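Alpha-rhamnosidase (PDB 6I60) probably hydrolyses terminal non-reducing alpha-L-rhamnose residues in alpha-L-rhamnosides, as a glycoside hydrolase with several beta domains and a helical catalytic domain. Local coordinates at residues K148-K153 with E285-T290; M178-F183 with S322-A327; D533-Q538 with T563-I568; N541-D546 with V593-K598. All coordinates share one frame; numbering follows the deposited sequence.

Contact 1 of 4, residues K148-K153 with E285-T290; sequences KWITKK and ESWKTT
Ile150 and Trp287 make the apolar half of this contact, their side chains crossing at about a right angle. The terminal CD1 of Ile150 comes 3.5 Å from CE3 of Trp287, on the benzo side of the indole. In Ile150, chi1 of 51° puts CG1 between the backbone N and the carbonyl carbon, and an extended second torsion (164°) carries CD1 on to the indole. The indole also touches Ile267, and its NE1 is bonded to the carbonyl O of Val282, which limits how the ring can turn.

The second half is aliphatic and hydroxyl in character. Lys152 lays its CG 3.5 Å from CG2 of Thr289, with OG1 of the threonine close by but committed to the carbonyl O of Met178. Beyond CG the lysine chain bends, and its ammonium forms a salt bridge with Glu325 and a cation-pi contact with Tyr291.

No hydrogen bond links the segments directly. Strands 150-151 and 288-298 both pair antiparallel with strand 325-329, and the touching parts run 28° apart. The arrangement is that of next-but-one strands joined by side chains across a shared partner, in the beta-rich N-terminal region of this rhamnosidase.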
# COMPACT_ATOMS: atom_id res chain seq x y z
N LYS A 148 -23.15 -8.00 -21.31
CA LYS A 148 -22.29 -7.39 -22.31
C LYS A 148 -21.98 -5.95 -21.92
O LYS A 148 -22.67 -5.34 -21.10
CB LYS A 148 -22.94 -7.43 -23.70
CG LYS A 148 -23.78 -8.68 -23.96
CD LYS A 148 -23.25 -9.48 -25.15
CE LYS A 148 -24.05 -10.76 -25.37
NZ LYS A 148 -23.60 -11.86 -24.48
N TRP A 149 -20.92 -5.42 -22.52
CA TRP A 149 -20.51 -4.04 -22.26
C TRP A 149 -21.43 -3.07 -22.98
O TRP A 149 -21.69 -3.22 -24.18
CB TRP A 149 -19.06 -3.83 -22.70
CG TRP A 149 -18.05 -4.56 -21.85
CD1 TRP A 149 -17.63 -5.85 -22.00
CD2 TRP A 149 -17.32 -4.02 -20.74
NE1 TRP A 149 -16.69 -6.16 -21.04
CE2 TRP A 149 -16.48 -5.05 -20.26
CE3 TRP A 149 -17.29 -2.78 -20.11
CZ2 TRP A 149 -15.63 -4.87 -19.17
CZ3 TRP A 149 -16.44 -2.60 -19.02
CH2 TRP A 149 -15.62 -3.64 -18.57
N ILE A 150 -21.94 -2.08 -22.25
CA ILE A 150 -22.88 -1.11 -22.79
C ILE A 150 -22.27 0.28 -22.71
O ILE A 150 -21.39 0.56 -21.90
CB ILE A 150 -24.24 -1.16 -22.05
CG1 ILE A 150 -24.01 -1.06 -20.54
CG2 ILE A 150 -24.99 -2.43 -22.39
CD1 ILE A 150 -25.26 -0.72 -19.77
N THR A 151 -22.75 1.17 -23.59
CA THR A 151 -22.23 2.52 -23.68
C THR A 151 -23.26 3.42 -24.35
O THR A 151 -24.18 2.95 -25.02
CB THR A 151 -20.92 2.58 -24.47
OG1 THR A 151 -20.15 1.41 -24.22
CG2 THR A 151 -20.10 3.79 -24.08
N LYS A 152 -23.07 4.73 -24.17
CA LYS A 152 -23.72 5.70 -25.02
C LYS A 152 -23.06 5.70 -26.40
O LYS A 152 -21.95 5.20 -26.59
CB LYS A 152 -23.64 7.10 -24.41
CG LYS A 152 -24.65 7.36 -23.31
CD LYS A 152 -24.50 8.75 -22.73
CE LYS A 152 -24.62 9.82 -23.81
NZ LYS A 152 -26.02 10.30 -23.95
N LYS A 153 -23.77 6.28 -27.37
CA LYS A 153 -23.26 6.38 -28.73
C LYS A 153 -22.69 7.75 -29.06
O LYS A 153 -21.71 7.85 -29.80
CB LYS A 153 -24.37 6.02 -29.73
CG LYS A 153 -24.11 6.42 -31.17
CD LYS A 153 -25.30 6.09 -32.07
CE LYS A 153 -26.62 6.20 -31.31
NZ LYS A 153 -27.78 5.75 -32.14
N GLU A 285 -28.89 -3.73 -24.61
CA GLU A 285 -29.44 -2.55 -25.26
C GLU A 285 -30.78 -2.12 -24.68
O GLU A 285 -31.24 -1.02 -25.00
CB GLU A 285 -29.58 -2.79 -26.76
CG GLU A 285 -28.27 -2.96 -27.49
CD GLU A 285 -28.30 -4.13 -28.46
OE1 GLU A 285 -28.60 -3.91 -29.65
OE2 GLU A 285 -28.01 -5.27 -28.02
N SER A 286 -31.42 -2.95 -23.87
CA SER A 286 -32.65 -2.54 -23.21
C SER A 286 -32.41 -1.49 -22.13
O SER A 286 -33.38 -1.00 -21.54
CB SER A 286 -33.36 -3.76 -22.60
OG SER A 286 -32.76 -4.14 -21.37
N TRP A 287 -31.16 -1.14 -21.87
CA TRP A 287 -30.84 -0.13 -20.87
C TRP A 287 -31.00 1.27 -21.44
O TRP A 287 -30.66 1.53 -22.60
CB TRP A 287 -29.40 -0.31 -20.37
CG TRP A 287 -29.21 -1.47 -19.45
CD1 TRP A 287 -29.64 -2.75 -19.65
CD2 TRP A 287 -28.52 -1.46 -18.20
NE1 TRP A 287 -29.27 -3.54 -18.59
CE2 TRP A 287 -28.58 -2.77 -17.68
CE3 TRP A 287 -27.87 -0.48 -17.46
CZ2 TRP A 287 -28.01 -3.12 -16.46
CZ3 TRP A 287 -27.30 -0.82 -16.25
CH2 TRP A 287 -27.37 -2.13 -15.76
N LYS A 288 -31.51 2.18 -20.62
CA LYS A 288 -31.59 3.58 -20.99
C LYS A 288 -30.37 4.33 -20.48
O LYS A 288 -29.67 3.88 -19.57
CB LYS A 288 -32.88 4.20 -20.44
CG LYS A 288 -34.14 3.72 -21.14
CD LYS A 288 -33.98 3.75 -22.65
CE LYS A 288 -35.34 3.79 -23.35
NZ LYS A 288 -35.91 5.16 -23.39
N THR A 289 -30.12 5.49 -21.08
CA THR A 289 -28.92 6.25 -20.74
C THR A 289 -29.14 7.72 -21.06
O THR A 289 -29.95 8.07 -21.93
CB THR A 289 -27.69 5.71 -21.49
OG1 THR A 289 -26.52 6.40 -21.04
CG2 THR A 289 -27.85 5.90 -22.99
N THR A 290 -28.41 8.57 -20.35
CA THR A 290 -28.54 10.02 -20.49
C THR A 290 -27.34 10.68 -19.82
O THR A 290 -26.54 10.03 -19.15
CB THR A 290 -29.84 10.53 -19.87
OG1 THR A 290 -29.78 11.96 -19.75
CG2 THR A 290 -30.03 9.93 -18.49

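Contact 2 of 4, residues M178-F183 with S322-A327; sequences MFRKSF and STWENA
Arg180, whose aliphatic stem crosses Trp324 at about a right angle, gives its NE to the carbonyl O of Trp314. A long, weak ion pair runs from its NH1 to Asp321. With the head group held outside the contact, the stem does the touching: CB lies 3.5 Å from CZ3 of Trp324, and CD lies 3.9 Å from the same carbon. CG is anti to the backbone N (chi1 175°), which extends the chain past the indole, and the later bend at chi3 leaves the guanidinium plane 70° from the ring plane. The indole is thus met by methylene groups at its benzo end.

One residue earlier, Phe179 makes a lighter contact. Its first bond leads off from the opposing segment, but the ring comes back so that its edge meets the methyl of Ala327, CE2 lying 4.0 Å from CB. Thr289 and Trp287 border the same phenyl ring.

Between the segments runs strand 288-298, antiparallel to both strand 171-184 and strand 325-329; Met178 and Arg180 are bonded by their backbones to Thr290 and Lys288. Phe179 and Arg180, neighbours in the first strand, point to its opposite sides: Phe179 passes Thr289 to reach Ala327, while Arg180 meets Trp324, which itself rests on Thr290. This is the alternation characteristic of beta-sheet packing.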
# COMPACT_ATOMS: atom_id res chain seq x y z
N MET A 178 -24.97 8.22 -17.40
CA MET A 178 -25.76 7.45 -16.45
C MET A 178 -26.51 6.36 -17.19
O MET A 178 -26.96 6.56 -18.32
CB MET A 178 -26.75 8.35 -15.69
CG MET A 178 -26.13 9.62 -15.14
SD MET A 178 -27.37 10.84 -14.67
CE MET A 178 -26.95 11.10 -12.94
N PHE A 179 -26.65 5.20 -16.55
CA PHE A 179 -27.31 4.05 -17.15
C PHE A 179 -28.38 3.53 -16.21
O PHE A 179 -28.14 3.39 -15.00
CB PHE A 179 -26.30 2.94 -17.47
CG PHE A 179 -25.31 3.31 -18.53
CD1 PHE A 179 -24.12 3.94 -18.20
CD2 PHE A 179 -25.58 3.05 -19.87
CE1 PHE A 179 -23.21 4.28 -19.18
CE2 PHE A 179 -24.67 3.40 -20.85
CZ PHE A 179 -23.49 4.01 -20.51
N ARG A 180 -29.56 3.25 -16.76
CA ARG A 180 -30.72 2.85 -15.97
C ARG A 180 -31.39 1.64 -16.61
O ARG A 180 -31.51 1.56 -17.84
CB ARG A 180 -31.73 3.99 -15.85
CG ARG A 180 -33.01 3.59 -15.15
CD ARG A 180 -34.09 4.65 -15.30
NE ARG A 180 -34.85 4.84 -14.06
CZ ARG A 180 -35.59 3.90 -13.46
NH1 ARG A 180 -35.70 2.69 -13.98
NH2 ARG A 180 -36.23 4.19 -12.34
N LYS A 181 -31.82 0.70 -15.77
CA LYS A 181 -32.57 -0.47 -16.21
C LYS A 181 -33.55 -0.85 -15.12
O LYS A 181 -33.21 -0.81 -13.93
CB LYS A 181 -31.64 -1.64 -16.54
CG LYS A 181 -32.34 -2.99 -16.68
CD LYS A 181 -32.79 -3.23 -18.11
CE LYS A 181 -33.84 -4.32 -18.19
NZ LYS A 181 -35.22 -3.77 -18.05
N SER A 182 -34.77 -1.21 -15.52
CA SER A 182 -35.83 -1.57 -14.58
C SER A 182 -36.12 -3.06 -14.68
O SER A 182 -36.11 -3.63 -15.77
CB SER A 182 -37.09 -0.76 -14.86
OG SER A 182 -37.24 -0.49 -16.24
N PHE A 183 -36.38 -3.68 -13.53
CA PHE A 183 -36.77 -5.08 -13.47
C PHE A 183 -37.81 -5.26 -12.38
O PHE A 183 -37.97 -4.41 -11.50
CB PHE A 183 -35.56 -6.00 -13.23
CG PHE A 183 -34.84 -5.73 -11.94
CD1 PHE A 183 -33.90 -4.71 -11.85
CD2 PHE A 183 -35.07 -6.51 -10.82
CE1 PHE A 183 -33.23 -4.46 -10.67
CE2 PHE A 183 -34.40 -6.27 -9.63
CZ PHE A 183 -33.48 -5.24 -9.56
N SER A 322 -38.65 6.19 -20.14
CA SER A 322 -38.60 6.51 -21.56
C SER A 322 -37.77 7.76 -21.80
O SER A 322 -36.77 7.98 -21.11
CB SER A 322 -40.01 6.68 -22.13
OG SER A 322 -40.05 6.29 -23.49
N THR A 323 -38.17 8.58 -22.78
CA THR A 323 -37.49 9.81 -23.22
C THR A 323 -35.96 9.76 -23.20
O THR A 323 -35.31 10.76 -23.49
CB THR A 323 -37.97 11.02 -22.39
OG1 THR A 323 -37.32 12.20 -22.87
CG2 THR A 323 -37.66 10.87 -20.90
N TRP A 324 -35.38 8.60 -22.90
CA TRP A 324 -33.94 8.40 -22.88
C TRP A 324 -33.52 7.58 -24.09
O TRP A 324 -34.28 6.73 -24.58
CB TRP A 324 -33.49 7.68 -21.60
CG TRP A 324 -33.64 8.46 -20.33
CD1 TRP A 324 -34.37 9.60 -20.14
CD2 TRP A 324 -33.04 8.15 -19.06
NE1 TRP A 324 -34.26 10.02 -18.83
CE2 TRP A 324 -33.46 9.15 -18.15
CE3 TRP A 324 -32.20 7.13 -18.60
CZ2 TRP A 324 -33.05 9.16 -16.81
CZ3 TRP A 324 -31.80 7.14 -17.27
CH2 TRP A 324 -32.23 8.15 -16.40
N GLU A 325 -32.31 7.84 -24.57
CA GLU A 325 -31.75 7.02 -25.64
C GLU A 325 -31.29 5.68 -25.08
O GLU A 325 -30.93 5.56 -23.91
CB GLU A 325 -30.58 7.75 -26.32
CG GLU A 325 -29.53 8.28 -25.36
CD GLU A 325 -28.15 8.37 -25.99
OE1 GLU A 325 -27.57 7.31 -26.32
OE2 GLU A 325 -27.64 9.50 -26.16
N ASN A 326 -31.31 4.67 -25.94
CA ASN A 326 -30.89 3.34 -25.53
C ASN A 326 -29.38 3.20 -25.61
O ASN A 326 -28.72 3.86 -26.42
CB ASN A 326 -31.57 2.27 -26.39
CG ASN A 326 -33.03 2.07 -26.04
OD1 ASN A 326 -33.84 3.00 -26.10
ND2 ASN A 326 -33.39 0.84 -25.67
N ALA A 327 -28.83 2.33 -24.76
CA ALA A 327 -27.40 2.06 -24.79
C ALA A 327 -27.05 1.17 -25.97
O ALA A 327 -27.89 0.45 -26.52
CB ALA A 327 -26.95 1.41 -23.48

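Contact 3 of 4, residues D533-Q538 with T563-I568; sequences DIRDAQ and TAYITI
Ile534 and Tyr565 join helix 524-535 to helix 564-576 inside the (alpha/alpha)6-barrel catalytic domain, the six-hairpin glycosidase fold of bacterial rhamnosidases. The tight part is a CH-pi contact. CG2 of Ile534 sits over one face of the phenol, 3.7 Å from the ring centroid and 22° off the normal. This methyl is the branch anti to the backbone N, the one directed at the ring, and it lies 3.5 Å from both CG and CD1 of Tyr565.

The far end of the phenol is fixed too. OH of Tyr565 hydrogen-bonds to His585 ND1, while Phe589 meets the ring edge-to-face. In the segment 563-568, the carbonyl O of Thr563 accepts from both the backbone N and the hydroxyl of Thr567.

The looser side is formed by Gln538 and Arg535, both partly exposed. The extended Gln538 sets its amide at 83° to the phenol, with OE1 3.8 Å from CE2 of Tyr565, and its NE2 is bonded to the carbonyl O of Gly588. A bound triethylene glycol, probably from the crystallisation liquor, lies about 3 Å from this side chain. Arg535 gives the tyrosine only its stem, CB lying 3.5 Å from OH of Tyr565, and turns its guanidinium to Asp536, whose other oxygen pairs with Arg226. NE and NH2 of Arg535 share one acceptor, OD2 of Asp536, NH2 standing 2.9 Å from it and 40° above the carboxylate plane.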
# COMPACT_ATOMS: atom_id res chain seq x y z
N ASP A 533 -0.03 -6.57 -11.08
CA ASP A 533 0.11 -5.48 -12.05
C ASP A 533 1.48 -5.50 -12.71
O ASP A 533 1.60 -5.25 -13.92
CB ASP A 533 -0.13 -4.13 -11.36
CG ASP A 533 -1.57 -3.94 -10.94
OD1 ASP A 533 -2.42 -4.77 -11.32
OD2 ASP A 533 -1.86 -2.96 -10.22
N ILE A 534 2.53 -5.79 -11.94
CA ILE A 534 3.86 -5.93 -12.52
C ILE A 534 3.91 -7.14 -13.44
O ILE A 534 4.56 -7.11 -14.50
CB ILE A 534 4.91 -6.02 -11.39
CG1 ILE A 534 4.89 -4.75 -10.55
CG2 ILE A 534 6.29 -6.27 -11.97
CD1 ILE A 534 5.03 -4.99 -9.07
N ARG A 535 3.23 -8.23 -13.06
CA ARG A 535 3.18 -9.41 -13.92
C ARG A 535 2.43 -9.11 -15.21
O ARG A 535 2.78 -9.64 -16.28
CB ARG A 535 2.52 -10.56 -13.16
CG ARG A 535 2.52 -11.88 -13.91
CD ARG A 535 1.29 -12.70 -13.56
NE ARG A 535 0.05 -11.96 -13.78
CZ ARG A 535 -1.03 -12.04 -13.00
NH1 ARG A 535 -1.02 -12.85 -11.95
NH2 ARG A 535 -2.11 -11.33 -13.28
N ASP A 536 1.39 -8.28 -15.15
CA ASP A 536 0.61 -7.91 -16.32
C ASP A 536 1.33 -6.92 -17.23
O ASP A 536 0.84 -6.66 -18.33
CB ASP A 536 -0.74 -7.33 -15.90
CG ASP A 536 -1.78 -8.41 -15.60
OD1 ASP A 536 -2.97 -8.06 -15.43
OD2 ASP A 536 -1.40 -9.60 -15.53
N ALA A 537 2.46 -6.37 -16.80
CA ALA A 537 3.22 -5.44 -17.61
C ALA A 537 4.60 -5.96 -17.98
O ALA A 537 5.37 -5.24 -18.62
CB ALA A 537 3.35 -4.08 -16.90
N GLN A 538 4.93 -7.18 -17.58
CA GLN A 538 6.23 -7.76 -17.93
C GLN A 538 6.25 -8.12 -19.41
O GLN A 538 5.39 -8.86 -19.89
CB GLN A 538 6.50 -8.99 -17.07
CG GLN A 538 7.94 -9.48 -17.12
CD GLN A 538 8.23 -10.55 -16.09
OE1 GLN A 538 7.33 -11.26 -15.65
NE2 GLN A 538 9.49 -10.66 -15.71
N THR A 563 13.57 -3.53 -9.69
CA THR A 563 13.78 -4.48 -8.61
C THR A 563 12.56 -4.64 -7.71
O THR A 563 12.55 -5.52 -6.85
CB THR A 563 14.98 -4.06 -7.76
OG1 THR A 563 15.33 -5.11 -6.86
CG2 THR A 563 14.64 -2.81 -6.96
N ALA A 564 11.53 -3.80 -7.89
CA ALA A 564 10.34 -3.87 -7.05
C ALA A 564 9.58 -5.18 -7.22
O ALA A 564 8.80 -5.55 -6.34
CB ALA A 564 9.42 -2.69 -7.36
N TYR A 565 9.78 -5.89 -8.34
CA TYR A 565 9.08 -7.15 -8.55
C TYR A 565 9.53 -8.20 -7.55
O TYR A 565 8.71 -8.79 -6.84
CB TYR A 565 9.29 -7.64 -9.98
CG TYR A 565 8.28 -8.67 -10.43
CD1 TYR A 565 7.10 -8.87 -9.73
CD2 TYR A 565 8.50 -9.44 -11.57
CE1 TYR A 565 6.17 -9.81 -10.14
CE2 TYR A 565 7.58 -10.39 -11.98
CZ TYR A 565 6.42 -10.57 -11.27
OH TYR A 565 5.50 -11.50 -11.67
N ILE A 566 10.84 -8.46 -7.48
CA ILE A 566 11.34 -9.48 -6.56
C ILE A 566 11.40 -8.95 -5.13
O ILE A 566 11.23 -9.73 -4.18
CB ILE A 566 12.71 -9.99 -7.02
CG1 ILE A 566 13.69 -8.83 -7.14
CG2 ILE A 566 12.60 -10.70 -8.35
CD1 ILE A 566 14.99 -9.10 -6.46
N THR A 567 11.65 -7.66 -4.95
CA THR A 567 11.81 -7.11 -3.60
C THR A 567 10.49 -7.14 -2.84
O THR A 567 10.42 -7.65 -1.72
CB THR A 567 12.36 -5.69 -3.67
OG1 THR A 567 13.73 -5.73 -4.10
CG2 THR A 567 12.29 -5.02 -2.30
N ILE A 568 9.43 -6.60 -3.45
CA ILE A 568 8.13 -6.59 -2.78
C ILE A 568 7.64 -8.01 -2.55
O ILE A 568 7.07 -8.32 -1.49
CB ILE A 568 7.12 -5.76 -3.60
CG1 ILE A 568 7.53 -4.29 -3.63
CG2 ILE A 568 5.72 -5.91 -3.03
CD1 ILE A 568 6.71 -3.44 -4.57

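Contact 4 of 4, residues N541-D546 with V593-K598; sequences NGSLSD and VEFLKK
Ser543 and Asn541 receive the ring of Phe595, which projects from helix 586-599 onto the loop 541-546. OG of Ser543 stands over one face of the ring, offset toward its rim on the CZ and CE2 side. The Asn541 amide runs alongside in the same direction, tilted 49° from the ring plane, with ND2 4.0 Å from CE2 of Phe595. The backbone closes in at the root of the ring, where Gly542 C lies 4.1 Å from CB of Phe595.

In the next shell, an Asx turn shapes the loop: the backbone N of Ser543 donates to OD1 of Asn541 at 3.1 Å, from above the amide plane. Gly542 sits in the middle of that turn with a positive phi of 88°, and its CA comes 5.5 Å from that of Phe595. On the helix, CG of Phe595 is anti to the backbone N (chi1 171°), carrying the ring out to the loop.

Pro556, further along the same loop, touches both Ser543 and Phe595. Elsewhere on the helix, Lys597 pairs with Glu594 and bonds to Tyr656, a residue of the 2-(2-ethoxyethoxy)ethanol pocket, while Val593 packs on helices 626-648 and 651-672.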
# COMPACT_ATOMS: atom_id res chain seq x y z
N ASN A 541 10.61 -10.33 -23.20
CA ASN A 541 12.02 -10.44 -22.88
C ASN A 541 12.30 -10.28 -21.39
O ASN A 541 13.47 -10.23 -21.00
CB ASN A 541 12.83 -9.41 -23.67
CG ASN A 541 12.40 -7.99 -23.37
OD1 ASN A 541 11.45 -7.75 -22.63
ND2 ASN A 541 13.09 -7.02 -23.97
N GLY A 542 11.27 -10.20 -20.56
CA GLY A 542 11.44 -10.02 -19.13
C GLY A 542 11.54 -8.59 -18.67
O GLY A 542 11.78 -8.36 -17.48
N SER A 543 11.35 -7.62 -19.56
CA SER A 543 11.48 -6.22 -19.20
C SER A 543 10.30 -5.76 -18.35
O SER A 543 9.21 -6.35 -18.37
CB SER A 543 11.58 -5.35 -20.45
OG SER A 543 12.93 -5.10 -20.80
N LEU A 544 10.52 -4.68 -17.60
CA LEU A 544 9.50 -4.08 -16.76
C LEU A 544 9.51 -2.57 -16.97
O LEU A 544 10.55 -1.97 -17.26
CB LEU A 544 9.71 -4.40 -15.28
CG LEU A 544 9.55 -5.87 -14.89
CD1 LEU A 544 9.98 -6.10 -13.44
CD2 LEU A 544 8.12 -6.31 -15.10
N SER A 545 8.34 -1.96 -16.81
CA SER A 545 8.19 -0.52 -16.96
C SER A 545 8.54 0.19 -15.66
O SER A 545 8.37 -0.36 -14.56
CB SER A 545 6.77 -0.16 -17.39
OG SER A 545 6.72 1.15 -17.94
N ASP A 546 9.03 1.43 -15.78
CA ASP A 546 9.36 2.20 -14.60
C ASP A 546 8.12 2.61 -13.82
O ASP A 546 8.20 2.85 -12.61
CB ASP A 546 10.18 3.43 -14.98
CG ASP A 546 11.67 3.13 -15.11
OD1 ASP A 546 12.13 2.17 -14.46
OD2 ASP A 546 12.36 3.84 -15.85
N VAL A 593 15.50 -11.36 -14.34
CA VAL A 593 16.92 -11.57 -14.13
C VAL A 593 17.61 -11.98 -15.42
O VAL A 593 18.75 -11.58 -15.69
CB VAL A 593 17.14 -12.60 -13.00
CG1 VAL A 593 18.59 -13.07 -12.96
CG2 VAL A 593 16.72 -12.01 -11.67
N GLU A 594 16.91 -12.75 -16.26
CA GLU A 594 17.45 -13.08 -17.58
C GLU A 594 17.66 -11.82 -18.42
O GLU A 594 18.64 -11.72 -19.16
CB GLU A 594 16.52 -14.06 -18.30
CG GLU A 594 17.23 -15.00 -19.25
CD GLU A 594 18.43 -15.68 -18.62
OE1 GLU A 594 19.48 -15.76 -19.29
OE2 GLU A 594 18.32 -16.13 -17.46
N PHE A 595 16.74 -10.86 -18.32
CA PHE A 595 16.89 -9.61 -19.06
C PHE A 595 18.04 -8.78 -18.50
O PHE A 595 18.76 -8.13 -19.26
CB PHE A 595 15.59 -8.81 -19.04
CG PHE A 595 15.74 -7.43 -19.60
CD1 PHE A 595 15.80 -6.33 -18.76
CD2 PHE A 595 15.83 -7.23 -20.96
CE1 PHE A 595 15.94 -5.05 -19.27
CE2 PHE A 595 15.97 -5.95 -21.48
CZ PHE A 595 16.03 -4.87 -20.64
N LEU A 596 18.20 -8.77 -17.18
CA LEU A 596 19.33 -8.06 -16.59
C LEU A 596 20.66 -8.68 -17.00
O LEU A 596 21.65 -7.97 -17.17
CB LEU A 596 19.20 -8.03 -15.07
CG LEU A 596 19.49 -6.69 -14.38
CD1 LEU A 596 18.94 -5.54 -15.21
CD2 LEU A 596 18.90 -6.67 -12.98
N LYS A 597 20.69 -10.01 -17.15
CA LYS A 597 21.90 -10.67 -17.63
C LYS A 597 22.23 -10.25 -19.06
O LYS A 597 23.40 -10.22 -19.44
CB LYS A 597 21.75 -12.18 -17.55
CG LYS A 597 22.01 -12.76 -16.17
CD LYS A 597 21.50 -14.20 -16.07
CE LYS A 597 21.99 -15.04 -17.24
NZ LYS A 597 21.31 -16.36 -17.31
N LYS A 598 21.20 -9.93 -19.85
CA LYS A 598 21.44 -9.45 -21.21
C LYS A 598 22.12 -8.09 -21.20
O LYS A 598 23.03 -7.83 -22.01
CB LYS A 598 20.12 -9.39 -21.98
CG LYS A 598 20.19 -8.62 -23.29
CD LYS A 598 18.90 -8.74 -24.08
CE LYS A 598 18.49 -7.41 -24.70
NZ LYS A 598 17.52 -7.58 -25.81

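Overall arrangement
The four contacts form two touching pairs in different parts of the chain. Contacts 1 and 2, with centres about 7 Å apart, share a beta region and interlock through strands 288-298 and 325-329; a probable hydrogen bond joins Lys288 NZ to Trp324 O. Contacts 3 and 4, with centres about 11 Å apart, lie in the helical domain, where Leu544 of contact 4 packs on Ile534 and Tyr565 of contact 3. Contacts 1, 2 and 4 are largely buried, whereas contact 3 has a partly exposed flank. Side chains meeting across an intervening strand mark the beta pair; in each helical contact a helix-borne ring, Tyr565 or Phe595, packs on the segment opposite.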